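Local coordinates for protein PelD (Pseudomonas aeruginosa, PDB 4EUV) that binds the bacterial second messenger cyclic di-GMP through its degenerate GGDEF domain and acts as an effector in pellicle formation, at residues Leu183-Tyr188 against Leu228-Leu233. Numbering follows the deposited sequence.
Sequences LPACLY and LVLLPL. With C2E (9,9'-[(2R,3R,3aS,5S,7aR,9R,10R,10aS,12S,14aR)-3,5,10,12-tetrahydroxy-5,12-dioxidooctahydro-2H,7H-difuro[3,2-d:3',2'-j][1,3,7,9,2,8]tetraoxadiphosphacyclododecine-2,9-diyl]bis(2-amino-1,9-dihydro-6H-purin-6-one)), chain B.
Leu231 has two jobs at once: its backbone pairs with Cys186, while its side chain forms part of the cyclic di-GMP pocket, the CD1 methyl sitting over the guanine face at C2 and the exocyclic N2, 3.6 Å from N2. Its CG nearly eclipses the backbone N (chi1 -22°), outside the staggered positions; in this conformation CD1 meets the guanine and CD2 the edge of the Tyr188 ring, 4.1 Å from CD2 of that ring and near its plane. Beneath these side chains, the two central strands of the antiparallel GGDEF-domain sheet are joined by two hydrogen-bonded pairs, Cys186 with Leu231 and Tyr188 with Val229. The bond from Leu231 N to Cys186 O is short and nearly straight (2.8 Å, 177°), whereas the return bond from Cys186 N to Leu231 O is longer at 3.2 Å, its donor tilted from the carbonyl plane. Between the pairs, Leu187 and Leu230 point to the other face, where Leu187 CD2 packs on Leu230 CB at 3.7 Å and helix 162-181 covers both through Phe167. On the ligand-side face, the small thiol side chain of Cys186 leaves room for Ser239 of helix 236-253, and the flat Tyr188 ring meets that of Tyr242 at about 45°. Past the strands, Leu183 and Leu233 lie side by side, with CD1 of Leu183 3.7 Å from CD2 of Leu233, and Leu233 O accepts a hydrogen bond from the ligand-binding Arg4. With its backbone N and O spent on Cys186, Leu231 meets the guanine by van der Waals packing, while Asp213, Arg210, Thr234 and Arg245 hydrogen-bond to the ligand.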
ATOM      1  N   LEU A 183      -1.354   0.752 -11.441  1.00 26.45           N
ATOM      2  CA  LEU A 183      -1.775   1.756 -10.459  1.00 25.09           C
ATOM      3  C   LEU A 183      -0.702   2.840 -10.274  1.00 23.71           C
ATOM      4  O   LEU A 183       0.505   2.539 -10.193  1.00 22.66           O
ATOM      5  CB  LEU A 183      -2.142   1.118  -9.105  1.00 23.68           C
ATOM      6  CG  LEU A 183      -3.352   0.153  -9.147  1.00 25.55           C
ATOM      7  CD1 LEU A 183      -3.685  -0.354  -7.736  1.00 23.98           C
ATOM      8  CD2 LEU A 183      -4.586   0.815  -9.747  1.00 30.41           C
ATOM      9  N   PRO A 184      -1.136   4.096 -10.209  1.00 23.77           N
ATOM     10  CA  PRO A 184      -0.163   5.195 -10.152  1.00 22.29           C
ATOM     11  C   PRO A 184       0.354   5.534  -8.751  1.00 20.74           C
ATOM     12  O   PRO A 184      -0.330   5.328  -7.729  1.00 18.16           O
ATOM     13  CB  PRO A 184      -0.965   6.359 -10.691  1.00 22.22           C
ATOM     14  CG  PRO A 184      -2.351   6.078 -10.273  1.00 25.81           C
ATOM     15  CD  PRO A 184      -2.526   4.597 -10.253  1.00 24.59           C
ATOM     16  N   ALA A 185       1.557   6.090  -8.710  1.00 19.47           N
ATOM     17  CA  ALA A 185       2.064   6.664  -7.468  1.00 18.95           C
ATOM     18  C   ALA A 185       3.109   7.689  -7.857  1.00 19.10           C
ATOM     19  O   ALA A 185       3.639   7.666  -8.976  1.00 19.02           O
ATOM     20  CB  ALA A 185       2.684   5.565  -6.538  1.00 19.25           C
ATOM     21  N   CYS A 186       3.402   8.586  -6.930  1.00 18.61           N
ATOM     22  CA  CYS A 186       4.341   9.658  -7.182  1.00 20.06           C
ATOM     23  C   CYS A 186       5.316   9.782  -6.015  1.00 18.53           C
ATOM     24  O   CYS A 186       4.922   9.577  -4.850  1.00 17.34           O
ATOM     25  CB  CYS A 186       3.529  10.954  -7.315  1.00 20.10           C
ATOM     26  SG  CYS A 186       4.534  12.299  -7.927  1.00 32.08           S
ATOM     27  N   LEU A 187       6.580  10.113  -6.309  1.00 17.93           N
ATOM     28  CA  LEU A 187       7.533  10.530  -5.286  1.00 16.87           C
ATOM     29  C   LEU A 187       7.897  11.983  -5.493  1.00 16.67           C
ATOM     30  O   LEU A 187       8.175  12.375  -6.614  1.00 16.15           O
ATOM     31  CB  LEU A 187       8.849   9.744  -5.357  1.00 17.90           C
ATOM     32  CG  LEU A 187       8.892   8.292  -4.911  1.00 21.10           C
ATOM     33  CD1 LEU A 187      10.094   7.676  -5.563  1.00 26.37           C
ATOM     34  CD2 LEU A 187       9.040   8.217  -3.377  1.00 21.52           C
ATOM     35  N   TYR A 188       7.923  12.741  -4.401  1.00 15.24           N
ATOM     36  CA  TYR A 188       8.504  14.093  -4.363  1.00 15.48           C
ATOM     37  C   TYR A 188       9.693  14.120  -3.428  1.00 15.42           C
ATOM     38  O   TYR A 188       9.566  13.704  -2.261  1.00 16.01           O
ATOM     39  CB  TYR A 188       7.482  15.068  -3.807  1.00 13.73           C
ATOM     40  CG  TYR A 188       6.454  15.520  -4.811  1.00 17.71           C
ATOM     41  CD1 TYR A 188       6.756  16.538  -5.720  1.00 21.34           C
ATOM     42  CD2 TYR A 188       5.196  14.920  -4.875  1.00 17.03           C
ATOM     43  CE1 TYR A 188       5.832  16.970  -6.648  1.00 23.30           C
ATOM     44  CE2 TYR A 188       4.244  15.338  -5.820  1.00 21.73           C
ATOM     45  CZ  TYR A 188       4.568  16.378  -6.694  1.00 21.85           C
ATOM     46  OH  TYR A 188       3.682  16.814  -7.635  1.00 23.33           O
ATOM     47  N   LEU A 228      11.671  13.401   1.537  1.00 17.62           N
ATOM     48  CA  LEU A 228      11.103  12.518   0.506  1.00 17.41           C
ATOM     49  C   LEU A 228       9.695  12.087   0.914  1.00 17.20           C
ATOM     50  O   LEU A 228       9.459  11.672   2.068  1.00 17.18           O
ATOM     51  CB  LEU A 228      12.019  11.291   0.370  1.00 19.18           C
ATOM     52  CG  LEU A 228      11.852  10.288  -0.771  1.00 20.47           C
ATOM     53  CD1 LEU A 228      12.048  10.964  -2.157  1.00 21.79           C
ATOM     54  CD2 LEU A 228      12.863   9.190  -0.613  1.00 23.33           C
ATOM     55  N   VAL A 229       8.763  12.245  -0.011  1.00 15.28           N
ATOM     56  CA  VAL A 229       7.374  11.882   0.192  1.00 15.76           C
ATOM     57  C   VAL A 229       6.914  10.937  -0.930  1.00 16.16           C
ATOM     58  O   VAL A 229       6.946  11.289  -2.132  1.00 15.47           O
ATOM     59  CB  VAL A 229       6.403  13.123   0.195  1.00 14.77           C
ATOM     60  CG1 VAL A 229       4.982  12.716   0.632  1.00 16.38           C
ATOM     61  CG2 VAL A 229       6.941  14.254   1.096  1.00 15.89           C
ATOM     62  N   LEU A 230       6.433   9.773  -0.511  1.00 15.95           N
ATOM     63  CA  LEU A 230       5.739   8.850  -1.418  1.00 16.87           C
ATOM     64  C   LEU A 230       4.216   9.044  -1.315  1.00 16.16           C
ATOM     65  O   LEU A 230       3.660   9.122  -0.215  1.00 17.25           O
ATOM     66  CB  LEU A 230       6.198   7.393  -1.141  1.00 17.12           C
ATOM     67  CG  LEU A 230       5.351   6.287  -1.804  1.00 19.76           C
ATOM     68  CD1 LEU A 230       5.693   6.200  -3.323  1.00 18.45           C
ATOM     69  CD2 LEU A 230       5.502   4.960  -1.075  1.00 16.86           C
ATOM     70  N   LEU A 231       3.548   9.210  -2.455  1.00 15.80           N
ATOM     71  CA  LEU A 231       2.105   9.230  -2.516  1.00 16.42           C
ATOM     72  C   LEU A 231       1.586   7.981  -3.232  1.00 17.25           C
ATOM     73  O   LEU A 231       1.495   7.966  -4.475  1.00 18.07           O
ATOM     74  CB  LEU A 231       1.550  10.486  -3.218  1.00 16.61           C
ATOM     75  CG  LEU A 231       2.284  11.826  -3.378  1.00 20.46           C
ATOM     76  CD1 LEU A 231       1.352  13.031  -3.276  1.00 16.91           C
ATOM     77  CD2 LEU A 231       3.517  12.020  -2.531  1.00 19.59           C
ATOM     78  N   PRO A 232       1.243   6.933  -2.460  1.00 17.91           N
ATOM     79  CA  PRO A 232       0.612   5.746  -3.051  1.00 17.43           C
ATOM     80  C   PRO A 232      -0.710   6.096  -3.720  1.00 18.04           C
ATOM     81  O   PRO A 232      -1.434   6.999  -3.268  1.00 17.52           O
ATOM     82  CB  PRO A 232       0.306   4.859  -1.847  1.00 17.79           C
ATOM     83  CG  PRO A 232       1.252   5.333  -0.752  1.00 17.59           C
ATOM     84  CD  PRO A 232       1.387   6.811  -0.987  1.00 17.07           C
ATOM     85  N   LEU A 233      -1.016   5.345  -4.772  1.00 18.68           N
ATOM     86  CA  LEU A 233      -2.325   5.320  -5.413  1.00 20.83           C
ATOM     87  C   LEU A 233      -2.759   6.736  -5.739  1.00 20.93           C
ATOM     88  O   LEU A 233      -3.889   7.131  -5.461  1.00 20.64           O
ATOM     89  CB  LEU A 233      -3.359   4.638  -4.518  1.00 22.40           C
ATOM     90  CG  LEU A 233      -3.037   3.245  -4.004  1.00 22.23           C
ATOM     91  CD1 LEU A 233      -4.026   2.848  -2.929  1.00 25.71           C
ATOM     92  CD2 LEU A 233      -3.052   2.261  -5.159  1.00 22.64           C
TER
HETATM   93  P1  C2E B 501      -7.723  19.038  -1.561  1.00 29.68           P
HETATM   94  O2P C2E B 501      -7.706  20.297  -2.367  1.00 31.81           O
HETATM   95  O1P C2E B 501      -7.008  19.045  -0.221  1.00 28.62           O
HETATM   96  O5' C2E B 501      -7.130  17.914  -2.516  1.00 28.74           O
HETATM   97  C5' C2E B 501      -7.402  17.889  -3.920  1.00 27.62           C
HETATM   98  C4' C2E B 501      -6.824  16.580  -4.434  1.00 26.35           C
HETATM   99  O4' C2E B 501      -5.379  16.708  -4.454  1.00 24.55           O
HETATM  100  C3' C2E B 501      -7.117  15.383  -3.534  1.00 26.96           C
HETATM  101  O3' C2E B 501      -8.290  14.647  -3.893  1.00 27.55           O
HETATM  102  C2' C2E B 501      -5.920  14.483  -3.789  1.00 24.66           C
HETATM  103  O2' C2E B 501      -6.099  13.684  -4.964  1.00 24.98           O
HETATM  104  C1' C2E B 501      -4.800  15.463  -4.024  1.00 21.84           C
HETATM  105  N9  C2E B 501      -4.093  15.664  -2.735  1.00 20.47           N
HETATM  106  C8  C2E B 501      -4.141  16.757  -1.955  1.00 18.49           C
HETATM  107  N7  C2E B 501      -3.366  16.600  -0.863  1.00 19.61           N
HETATM  108  C5  C2E B 501      -2.807  15.380  -0.942  1.00 19.10           C
HETATM  109  C6  C2E B 501      -1.882  14.606  -0.093  1.00 18.62           C
HETATM  110  O6  C2E B 501      -1.411  15.173   1.052  1.00 20.15           O
HETATM  111  N1  C2E B 501      -1.539  13.373  -0.507  1.00 18.02           N
HETATM  112  C2  C2E B 501      -2.027  12.816  -1.668  1.00 19.53           C
HETATM  113  N2  C2E B 501      -1.643  11.567  -2.005  1.00 18.90           N
HETATM  114  N3  C2E B 501      -2.883  13.482  -2.509  1.00 18.28           N
HETATM  115  C4  C2E B 501      -3.302  14.743  -2.171  1.00 20.31           C
HETATM  116  P11 C2E B 501      -9.128  13.825  -2.790  1.00 29.08           P
HETATM  117  O21 C2E B 501     -10.331  13.296  -3.545  1.00 32.97           O
HETATM  118  O11 C2E B 501      -8.226  12.834  -2.080  1.00 31.16           O
HETATM  119  O5A C2E B 501      -9.606  14.926  -1.725  1.00 31.41           O
HETATM  120  C5A C2E B 501     -10.667  15.823  -2.056  1.00 31.71           C
HETATM  121  C4A C2E B 501     -10.869  16.814  -0.924  1.00 31.83           C
HETATM  122  O4A C2E B 501     -11.266  16.129   0.254  1.00 33.61           O
HETATM  123  C3A C2E B 501      -9.590  17.517  -0.489  1.00 32.60           C
HETATM  124  O3A C2E B 501      -9.261  18.625  -1.312  1.00 31.89           O
HETATM  125  C2A C2E B 501      -9.847  17.906   0.951  1.00 34.15           C
HETATM  126  O2A C2E B 501     -10.658  19.091   1.032  1.00 37.60           O
HETATM  127  C1A C2E B 501     -10.667  16.723   1.408  1.00 33.69           C
HETATM  128  N91 C2E B 501      -9.782  15.699   2.030  1.00 31.63           N
HETATM  129  C81 C2E B 501      -9.327  14.546   1.491  1.00 30.78           C
HETATM  130  N71 C2E B 501      -8.560  13.872   2.379  1.00 29.44           N
HETATM  131  C51 C2E B 501      -8.541  14.602   3.508  1.00 29.83           C
HETATM  132  C61 C2E B 501      -7.946  14.501   4.854  1.00 29.47           C
HETATM  133  O61 C2E B 501      -7.174  13.447   5.227  1.00 37.68           O
HETATM  134  N11 C2E B 501      -8.156  15.497   5.727  1.00 32.47           N
HETATM  135  C21 C2E B 501      -8.928  16.567   5.435  1.00 33.12           C
HETATM  136  N21 C2E B 501      -9.113  17.511   6.393  1.00 37.44           N
HETATM  137  N31 C2E B 501      -9.514  16.739   4.227  1.00 31.03           N
HETATM  138  C41 C2E B 501      -9.355  15.797   3.264  1.00 30.24           C